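Local coordinates for ochratoxinase (Aspergillus niger, PDB 4C65), which is a zinc-dependent amidohydrolase that degrades the mycotoxin ochratoxin A to ochratoxin alpha and L-phenylalanine, and releases C-terminal aromatic amino acids as a carboxypeptidase, at residues P378-L383 / E388-A393; G64-H69 / L371-Q376; A26-S31 / A36-E41; L14-D19 / T357-I362. One frame throughout, in Å; residues are numbered along the deposited sequence.

All four contacts reach one mixed beta sheet. This is consistent with a sheet that runs from the smaller beta-sandwich domain, probably built from both ends of the chain, into the twisted TIM barrel. Contact 3 is a hairpin nested inside the long loop closed by contact 4; contacts 4 and 2 alternate along the chain, and contact 1 comes last. Contact 1 is central: its centre is about 12 Å from those of contacts 2 and 3 and about 13 Å from that of contact 4, and it touches all three. Contacts 2 and 3 are about 24 Å apart between centres. Contact 2 alone holds a zinc ligand, His69. The other three lie away from the zinc site.

Contact 1 (P378-L383 / E388-A393); sequences PLTGQL and EADVIA
The carboxylate of Glu388 carries the ring of Pro378 over one face. Pro378 CB sits above the carboxyl carbon, 3.9 Å from Glu388 CD, and Pro378 CG is 3.8 Å from Glu388 OE1. The two side chains cross at about a right angle. A water donates to Glu388 OE1 at 2.7 Å. The same water is hydrogen-bonded to Asp390 OD2 and to Thr380 OG1. Thr380 turns its hydroxyl anti to the backbone N (chi1 -168°), which brings it to this water; Thr380 OG1 stays 3.9 Å from Asp390 OD2. The other oxygen of that carboxylate, Asp390 OD1, accepts from Gly417 N. Glu388 N donates to Leu379 O at 2.8 Å. Ala389 then forms the centre of an inverse gamma turn, closed by a weak bond from Asp390 N to Glu388 O. This turn leads the chain into strand 391-394, the antiparallel neighbour of strand 60-67. A second water bridges the backbones: it accepts from Gly381 N and donates to Asp390 O, at 2.6 Å. Further along, Leu383 reaches Val391 with one methyl, Leu383 CD2 lying 3.7 Å from Val391 CG2.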
# COMPACT_ATOMS: atom_id res chain seq x y z
N PRO A 378 8.94 24.64 34.66
CA PRO A 378 9.98 25.01 35.60
C PRO A 378 9.38 25.94 36.67
O PRO A 378 8.17 26.22 36.64
CB PRO A 378 11.01 25.73 34.72
CG PRO A 378 10.22 26.27 33.58
CD PRO A 378 9.07 25.33 33.37
N LEU A 379 10.19 26.39 37.62
CA LEU A 379 9.77 27.46 38.52
C LEU A 379 9.79 28.74 37.72
O LEU A 379 10.85 29.27 37.46
CB LEU A 379 10.72 27.56 39.72
CG LEU A 379 10.64 26.40 40.73
CD1 LEU A 379 11.61 26.65 41.87
CD2 LEU A 379 9.21 26.21 41.26
N THR A 380 8.62 29.21 37.34
CA THR A 380 8.50 30.41 36.55
C THR A 380 7.14 31.08 36.74
O THR A 380 6.33 30.63 37.53
CB THR A 380 8.77 30.10 35.06
OG1 THR A 380 8.92 31.32 34.34
CG2 THR A 380 7.63 29.29 34.43
N GLY A 381 6.92 32.20 36.06
CA GLY A 381 5.65 32.92 36.18
C GLY A 381 5.52 33.79 37.43
O GLY A 381 4.47 34.41 37.63
N GLN A 382 6.59 33.90 38.21
CA GLN A 382 6.65 34.82 39.32
C GLN A 382 8.02 35.48 39.46
O GLN A 382 9.05 34.88 39.14
CB GLN A 382 6.38 34.10 40.62
CG GLN A 382 5.01 33.49 40.69
CD GLN A 382 4.81 32.82 42.02
OE1 GLN A 382 4.88 33.43 43.06
NE2 GLN A 382 4.52 31.53 41.97
N LEU A 383 8.01 36.74 39.92
CA LEU A 383 9.25 37.45 40.22
C LEU A 383 9.63 37.07 41.65
O LEU A 383 9.27 37.75 42.60
CB LEU A 383 9.10 38.98 40.05
CG LEU A 383 8.74 39.51 38.66
CD1 LEU A 383 8.93 41.01 38.63
CD2 LEU A 383 9.55 38.86 37.52
N GLU A 388 12.77 31.33 37.12
CA GLU A 388 13.41 31.65 35.84
C GLU A 388 13.24 33.13 35.52
O GLU A 388 12.20 33.72 35.77
CB GLU A 388 12.82 30.82 34.70
CG GLU A 388 13.05 29.34 34.84
CD GLU A 388 13.32 28.63 33.53
OE1 GLU A 388 12.71 28.94 32.45
OE2 GLU A 388 14.18 27.73 33.58
N ALA A 389 14.29 33.72 34.96
CA ALA A 389 14.33 35.16 34.66
C ALA A 389 13.60 35.48 33.38
O ALA A 389 14.20 35.89 32.40
CB ALA A 389 15.77 35.64 34.61
N ASP A 390 12.28 35.27 33.40
CA ASP A 390 11.36 35.70 32.35
C ASP A 390 10.63 36.94 32.90
O ASP A 390 9.77 36.82 33.79
CB ASP A 390 10.36 34.61 32.02
CG ASP A 390 10.98 33.41 31.33
OD1 ASP A 390 12.23 33.35 31.25
OD2 ASP A 390 10.23 32.56 30.83
N VAL A 391 11.05 38.12 32.45
CA VAL A 391 10.73 39.36 33.15
C VAL A 391 10.44 40.40 32.10
O VAL A 391 11.17 40.49 31.11
CB VAL A 391 11.91 39.83 34.05
CG1 VAL A 391 11.56 41.10 34.82
CG2 VAL A 391 12.33 38.73 35.02
N ILE A 392 9.39 41.18 32.31
CA ILE A 392 9.11 42.28 31.39
C ILE A 392 8.94 43.60 32.13
O ILE A 392 8.49 43.64 33.29
CB ILE A 392 7.89 41.99 30.49
CG1 ILE A 392 6.60 41.82 31.30
CG2 ILE A 392 8.16 40.77 29.64
CD1 ILE A 392 5.33 41.79 30.46
N ALA A 393 9.30 44.68 31.45
CA ALA A 393 9.13 46.01 31.98
C ALA A 393 8.10 46.76 31.17
O ALA A 393 8.04 46.62 29.95
CB ALA A 393 10.44 46.77 31.98
O HOH W 1 10.37 30.21 32.08
O HOH W 2 8.47 34.72 34.61

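Contact 2 (G64-H69 / L371-Q376); sequences GLWDCH and LSVGPQ
Ser372 meets both Trp66 and Cys68, and it is the first residue of segment 371-376 to touch segment 64-69. Its CB points at the strand. The hydroxyl lies between the backbone N and the carbonyl carbon (chi1 73°). There Ser372 OG is 3.6 Å from Trp66 CZ3, approaching the ring obliquely. The same oxygen is 3.5 Å from Cys68 SG, and Ser372 CB lies 3.7 Å from that sulfur. Ser372 OG also hydrogen-bonds to Ala369 O, just before the segment. Arg113 joins the two backbones, with NE on Cys68 O and NH1 on Ser372 O. Val373 follows. It meets the tryptophan at the ring edge, near its plane, with Val373 CG2 4.3 Å from Trp66 CH2.

In segment 64-69, strand 60-67 belongs to the barrel and leads, past a corner at Cys68, to the His-X-His pair of the amidohydrolase superfamily, His69 and His71. Both bind the first zinc. Asp67 makes an Asx turn at this corner: His69 N donates to Asp67 OD1 at 3.0 Å. His69 ND1 is bonded to Glu264 OE1, a second-shell carboxylate that would fix the turn of the imidazole.

Within segment 371-376 the backbone is bonded three residues apart. Gly374 N bonds to Leu371 O at 3.1 Å. Beyond Pro375, Gln376 N bonds to Val373 O at 3.0 Å.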
# COMPACT_ATOMS: atom_id res chain seq x y z
N GLY A 64 7.16 37.76 32.83
CA GLY A 64 6.76 37.57 31.43
C GLY A 64 5.40 36.87 31.34
O GLY A 64 5.08 36.02 32.17
N LEU A 65 4.60 37.25 30.35
CA LEU A 65 3.23 36.77 30.23
C LEU A 65 3.16 35.41 29.56
O LEU A 65 3.95 35.10 28.67
CB LEU A 65 2.41 37.78 29.45
CG LEU A 65 2.16 39.11 30.14
CD1 LEU A 65 1.77 40.16 29.11
CD2 LEU A 65 1.07 38.93 31.19
N TRP A 66 2.18 34.61 29.99
CA TRP A 66 1.85 33.33 29.38
C TRP A 66 0.53 33.44 28.62
O TRP A 66 -0.36 34.18 29.03
CB TRP A 66 1.63 32.26 30.42
CG TRP A 66 2.85 31.64 30.99
CD1 TRP A 66 3.80 32.26 31.72
CD2 TRP A 66 3.18 30.25 30.97
NE1 TRP A 66 4.75 31.34 32.11
CE2 TRP A 66 4.39 30.11 31.66
CE3 TRP A 66 2.59 29.12 30.42
CZ2 TRP A 66 5.03 28.88 31.79
CZ3 TRP A 66 3.21 27.89 30.58
CH2 TRP A 66 4.42 27.79 31.28
N ASP A 67 0.43 32.75 27.49
CA ASP A 67 -0.86 32.40 26.96
C ASP A 67 -0.94 30.90 26.89
O ASP A 67 -0.07 30.25 26.29
CB ASP A 67 -1.12 33.03 25.61
CG ASP A 67 -2.60 33.01 25.26
OD1 ASP A 67 -3.10 31.91 24.85
OD2 ASP A 67 -3.25 34.06 25.41
N CYS A 68 -1.99 30.35 27.50
CA CYS A 68 -2.12 28.92 27.65
C CYS A 68 -2.98 28.25 26.60
O CYS A 68 -3.29 27.06 26.72
CB CYS A 68 -2.67 28.62 29.03
SG CYS A 68 -1.58 29.22 30.35
N HIS A 69 -3.39 28.99 25.58
CA HIS A 69 -4.14 28.40 24.50
C HIS A 69 -3.78 29.00 23.13
O HIS A 69 -4.52 29.80 22.59
CB HIS A 69 -5.65 28.52 24.73
CG HIS A 69 -6.44 27.54 23.92
ND1 HIS A 69 -7.39 26.72 24.47
CD2 HIS A 69 -6.36 27.19 22.61
CE1 HIS A 69 -7.89 25.94 23.53
NE2 HIS A 69 -7.28 26.20 22.40
N LEU A 371 0.85 26.06 35.59
CA LEU A 371 -0.00 24.92 35.97
C LEU A 371 -0.60 24.27 34.72
O LEU A 371 -0.90 23.07 34.69
CB LEU A 371 -1.12 25.32 36.90
CG LEU A 371 -0.72 25.82 38.28
CD1 LEU A 371 -1.93 26.41 38.97
CD2 LEU A 371 -0.11 24.70 39.12
N SER A 372 -0.67 25.05 33.65
CA SER A 372 -1.15 24.57 32.36
C SER A 372 -0.35 23.42 31.77
O SER A 372 -0.87 22.71 30.89
CB SER A 372 -1.22 25.72 31.35
OG SER A 372 0.06 26.13 30.90
N VAL A 373 0.91 23.25 32.20
CA VAL A 373 1.77 22.17 31.70
C VAL A 373 2.26 21.26 32.79
O VAL A 373 3.10 20.40 32.56
CB VAL A 373 2.96 22.69 30.85
CG1 VAL A 373 2.44 23.52 29.68
CG2 VAL A 373 3.93 23.49 31.68
N GLY A 374 1.66 21.40 33.98
CA GLY A 374 1.84 20.42 35.02
C GLY A 374 3.29 20.25 35.40
O GLY A 374 3.98 21.24 35.59
N PRO A 375 3.75 19.01 35.52
CA PRO A 375 5.14 18.78 35.95
C PRO A 375 6.20 19.19 34.94
O PRO A 375 7.37 19.08 35.25
CB PRO A 375 5.22 17.27 36.18
CG PRO A 375 3.85 16.74 36.03
CD PRO A 375 2.97 17.77 35.43
N GLN A 376 5.80 19.63 33.75
CA GLN A 376 6.76 20.10 32.73
C GLN A 376 7.15 21.55 32.93
O GLN A 376 8.05 22.06 32.25
CB GLN A 376 6.18 19.96 31.34
CG GLN A 376 5.96 18.53 30.91
CD GLN A 376 7.25 17.76 30.84
OE1 GLN A 376 8.19 18.18 30.16
NE2 GLN A 376 7.30 16.64 31.52

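Contact 3 (A26-S31 / A36-E41); sequences AALVIS and AFVGSE
Ala27 and Val29 pair with Gly39 and Phe37 in antiparallel register, and the axes of strands 26-31 and 36-38 run at 168° to each other, 4.7 Å apart. Ala27 N donates to Gly39 O at 2.8 Å, and Gly39 N returns a longer bond to Ala27 O at 3.2 Å. Val29 N bonds to Phe37 O at 2.9 Å. Val29 O takes Ala36 N at 2.7 Å and also, weakly, Phe37 N. Ala36 and Phe37 therefore both face Val29, a classic beta bulge.

The side chains divide between the two faces. On one, Leu28 and Val38 sit on a non-hydrogen-bonded pair and cross at a slant, Leu28 CD1 lying 3.9 Å from Val38 CG2. On the other, Val29 spreads its two methyls over the bulge: CG1 goes to Ala36 CB, and CG2 to Phe37 CB at 4.0 Å. With CG of Phe37 anti to the backbone N (chi1 169°), the ring extends along the strand, and Ser40 O meets its edge in plane. The ring passes close to Gly39. At the bulge end, Ser31 CB touches Ala36 CB at 3.9 Å.

Strand 26-31 is bonded on its far edge to strand 7-15, while Tyr48 of helix 46-51 covers Val29 and Ala36. This is a bulged beta hairpin, consistent with a place in the smaller beta-sandwich domain.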
# COMPACT_ATOMS: atom_id res chain seq x y z
N ALA A 26 11.22 48.88 44.21
CA ALA A 26 11.78 47.58 44.40
C ALA A 26 12.95 47.39 43.47
O ALA A 26 13.28 48.27 42.67
CB ALA A 26 10.71 46.54 44.14
N ALA A 27 13.59 46.22 43.61
CA ALA A 27 14.65 45.84 42.73
C ALA A 27 14.61 44.35 42.51
O ALA A 27 14.17 43.58 43.37
CB ALA A 27 15.99 46.24 43.31
N LEU A 28 15.09 43.95 41.34
CA LEU A 28 15.22 42.56 41.00
C LEU A 28 16.62 42.32 40.46
O LEU A 28 17.12 43.10 39.64
CB LEU A 28 14.18 42.18 39.95
CG LEU A 28 14.17 40.71 39.52
CD1 LEU A 28 12.74 40.23 39.26
CD2 LEU A 28 15.03 40.50 38.27
N VAL A 29 17.25 41.24 40.91
CA VAL A 29 18.55 40.88 40.39
C VAL A 29 18.44 39.60 39.55
O VAL A 29 17.84 38.61 39.98
CB VAL A 29 19.56 40.65 41.51
CG1 VAL A 29 20.90 40.24 40.94
CG2 VAL A 29 19.71 41.92 42.35
N ILE A 30 19.02 39.65 38.35
CA ILE A 30 19.15 38.47 37.52
C ILE A 30 20.59 37.99 37.58
O ILE A 30 21.51 38.76 37.33
CB ILE A 30 18.80 38.76 36.04
CG1 ILE A 30 17.35 39.26 35.92
CG2 ILE A 30 18.98 37.50 35.19
CD1 ILE A 30 16.93 39.65 34.50
N SER A 31 20.77 36.72 37.91
CA SER A 31 22.08 36.07 37.78
C SER A 31 21.94 34.96 36.77
O SER A 31 21.27 33.97 37.03
CB SER A 31 22.55 35.52 39.12
OG SER A 31 23.80 34.88 38.97
N ALA A 36 17.91 36.14 41.17
CA ALA A 36 18.74 35.99 42.33
C ALA A 36 18.18 36.71 43.55
O ALA A 36 18.44 36.31 44.67
CB ALA A 36 20.15 36.49 42.03
N PHE A 37 17.44 37.79 43.34
CA PHE A 37 16.88 38.56 44.44
C PHE A 37 15.65 39.36 44.00
O PHE A 37 15.62 39.92 42.90
CB PHE A 37 17.93 39.54 44.98
CG PHE A 37 17.38 40.57 45.95
CD1 PHE A 37 17.20 40.24 47.29
CD2 PHE A 37 17.02 41.85 45.52
CE1 PHE A 37 16.70 41.17 48.19
CE2 PHE A 37 16.52 42.79 46.41
CZ PHE A 37 16.37 42.45 47.75
N VAL A 38 14.67 39.43 44.90
CA VAL A 38 13.56 40.34 44.74
C VAL A 38 13.25 40.96 46.09
O VAL A 38 13.21 40.28 47.10
CB VAL A 38 12.30 39.64 44.23
CG1 VAL A 38 11.15 40.62 44.08
CG2 VAL A 38 12.58 38.95 42.90
N GLY A 39 13.00 42.25 46.09
CA GLY A 39 12.66 42.95 47.30
C GLY A 39 12.86 44.42 47.12
O GLY A 39 12.96 44.91 46.01
N SER A 40 12.94 45.13 48.24
CA SER A 40 13.01 46.57 48.19
C SER A 40 14.41 46.97 47.72
O SER A 40 15.40 46.29 47.96
CB SER A 40 12.67 47.19 49.55
OG SER A 40 13.83 47.29 50.34
N GLU A 41 14.44 48.09 47.02
CA GLU A 41 15.67 48.71 46.54
C GLU A 41 16.76 48.78 47.60
O GLU A 41 17.92 48.49 47.32
CB GLU A 41 15.30 50.10 46.09
CG GLU A 41 16.31 50.85 45.27
CD GLU A 41 15.64 52.16 44.78
OE1 GLU A 41 14.80 52.69 45.54
OE2 GLU A 41 15.91 52.68 43.65

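Contact 4 (L14-D19 / T357-I362); sequences LLIPGD and TPLEAI
Ile16 and Gly18 lie on an irregular piece of chain that has turned a corner at Leu14, and they face Leu359 and Ile362 in the first turns of helix 358-365. The backbones are joined through a water. It donates to Gly18 O at 2.9 Å and to Leu359 O at 2.7 Å.

The direct touch is apolar and centres on one methyl. Ile16 holds CG2 anti to the backbone N, where it projects at the helix. Ile16 CG2 is 4.0 Å from Leu359 CD1 and 4.1 Å from Ile362 CG2. The Ile16 side chain slides past that of Leu359 in the opposite direction, and crosses that of Ile362 at about a right angle. The helix start is fixed by a capping box. Glu360 N donates to Thr357 OG1 at 3.0 Å, and Thr357 N donates to Glu360 OE1 at 3.1 Å, meeting the carboxylate from above its plane.

A salt bridge from Asp19 OD1 to Lys363 NZ also links the segment to the helix. Met62 of strand 60-67 touches both isoleucines, and Ala361 of the helix packs on helix 344-354. Ile16, just past strand 7-15, thus packs against both strand 60-67 and helix 358-365.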
# COMPACT_ATOMS: atom_id res chain seq x y z
N LEU A 14 7.36 50.22 40.48
CA LEU A 14 6.37 49.25 40.95
C LEU A 14 6.76 47.86 40.47
O LEU A 14 7.01 47.66 39.28
CB LEU A 14 4.99 49.63 40.41
CG LEU A 14 3.82 48.75 40.84
CD1 LEU A 14 3.48 48.99 42.30
CD2 LEU A 14 2.62 49.03 39.95
N LEU A 15 6.78 46.89 41.38
CA LEU A 15 7.09 45.51 41.03
C LEU A 15 5.90 44.61 41.34
O LEU A 15 5.49 44.52 42.48
CB LEU A 15 8.35 45.03 41.76
CG LEU A 15 8.89 43.66 41.34
CD1 LEU A 15 10.41 43.62 41.38
CD2 LEU A 15 8.33 42.52 42.19
N ILE A 16 5.37 43.99 40.29
CA ILE A 16 4.23 43.09 40.40
C ILE A 16 4.78 41.67 40.34
O ILE A 16 5.21 41.21 39.29
CB ILE A 16 3.21 43.35 39.26
CG1 ILE A 16 2.74 44.81 39.31
CG2 ILE A 16 2.02 42.42 39.39
CD1 ILE A 16 2.17 45.34 38.02
N PRO A 17 4.81 40.98 41.50
CA PRO A 17 5.50 39.70 41.54
C PRO A 17 4.78 38.57 40.81
O PRO A 17 5.40 37.56 40.48
CB PRO A 17 5.62 39.43 43.04
CG PRO A 17 4.42 40.08 43.62
CD PRO A 17 4.25 41.33 42.80
N GLY A 18 3.47 38.72 40.58
CA GLY A 18 2.69 37.68 39.90
C GLY A 18 1.68 37.04 40.83
O GLY A 18 0.49 36.95 40.49
N ASP A 19 2.14 36.62 42.01
CA ASP A 19 1.24 36.15 43.06
C ASP A 19 1.64 36.83 44.35
O ASP A 19 2.53 36.38 45.03
CB ASP A 19 1.34 34.63 43.21
CG ASP A 19 0.34 34.06 44.21
OD1 ASP A 19 -0.49 34.80 44.77
OD2 ASP A 19 0.36 32.85 44.43
N THR A 357 -9.99 41.24 39.32
CA THR A 357 -9.23 42.48 39.49
C THR A 357 -8.09 42.43 38.49
O THR A 357 -7.69 41.35 38.05
CB THR A 357 -8.64 42.62 40.91
OG1 THR A 357 -7.79 41.50 41.19
CG2 THR A 357 -9.74 42.70 41.97
N PRO A 358 -7.58 43.60 38.09
CA PRO A 358 -6.40 43.56 37.25
C PRO A 358 -5.28 42.70 37.84
O PRO A 358 -4.59 42.00 37.11
CB PRO A 358 -6.00 45.04 37.17
CG PRO A 358 -7.29 45.78 37.30
CD PRO A 358 -8.12 44.96 38.25
N LEU A 359 -5.10 42.76 39.16
CA LEU A 359 -4.06 41.97 39.82
C LEU A 359 -4.32 40.46 39.70
O LEU A 359 -3.39 39.68 39.48
CB LEU A 359 -3.93 42.38 41.29
CG LEU A 359 -2.72 41.86 42.05
CD1 LEU A 359 -1.42 42.37 41.44
CD2 LEU A 359 -2.83 42.30 43.49
N GLU A 360 -5.59 40.06 39.82
CA GLU A 360 -5.96 38.65 39.62
C GLU A 360 -5.78 38.21 38.18
O GLU A 360 -5.33 37.09 37.91
CB GLU A 360 -7.39 38.40 40.05
CG GLU A 360 -7.59 38.38 41.56
CD GLU A 360 -9.05 38.56 41.96
OE1 GLU A 360 -9.93 38.76 41.11
OE2 GLU A 360 -9.34 38.55 43.17
N ALA A 361 -6.11 39.10 37.25
CA ALA A 361 -5.93 38.82 35.83
C ALA A 361 -4.47 38.56 35.50
O ALA A 361 -4.15 37.61 34.78
CB ALA A 361 -6.45 39.98 34.99
N ILE A 362 -3.60 39.38 36.05
CA ILE A 362 -2.17 39.20 35.87
C ILE A 362 -1.67 37.90 36.47
O ILE A 362 -0.85 37.23 35.87
CB ILE A 362 -1.39 40.41 36.42
CG1 ILE A 362 -1.57 41.60 35.46
CG2 ILE A 362 0.10 40.09 36.59
CD1 ILE A 362 -1.03 42.92 35.96
O HOH W 3 -1.17 39.29 40.98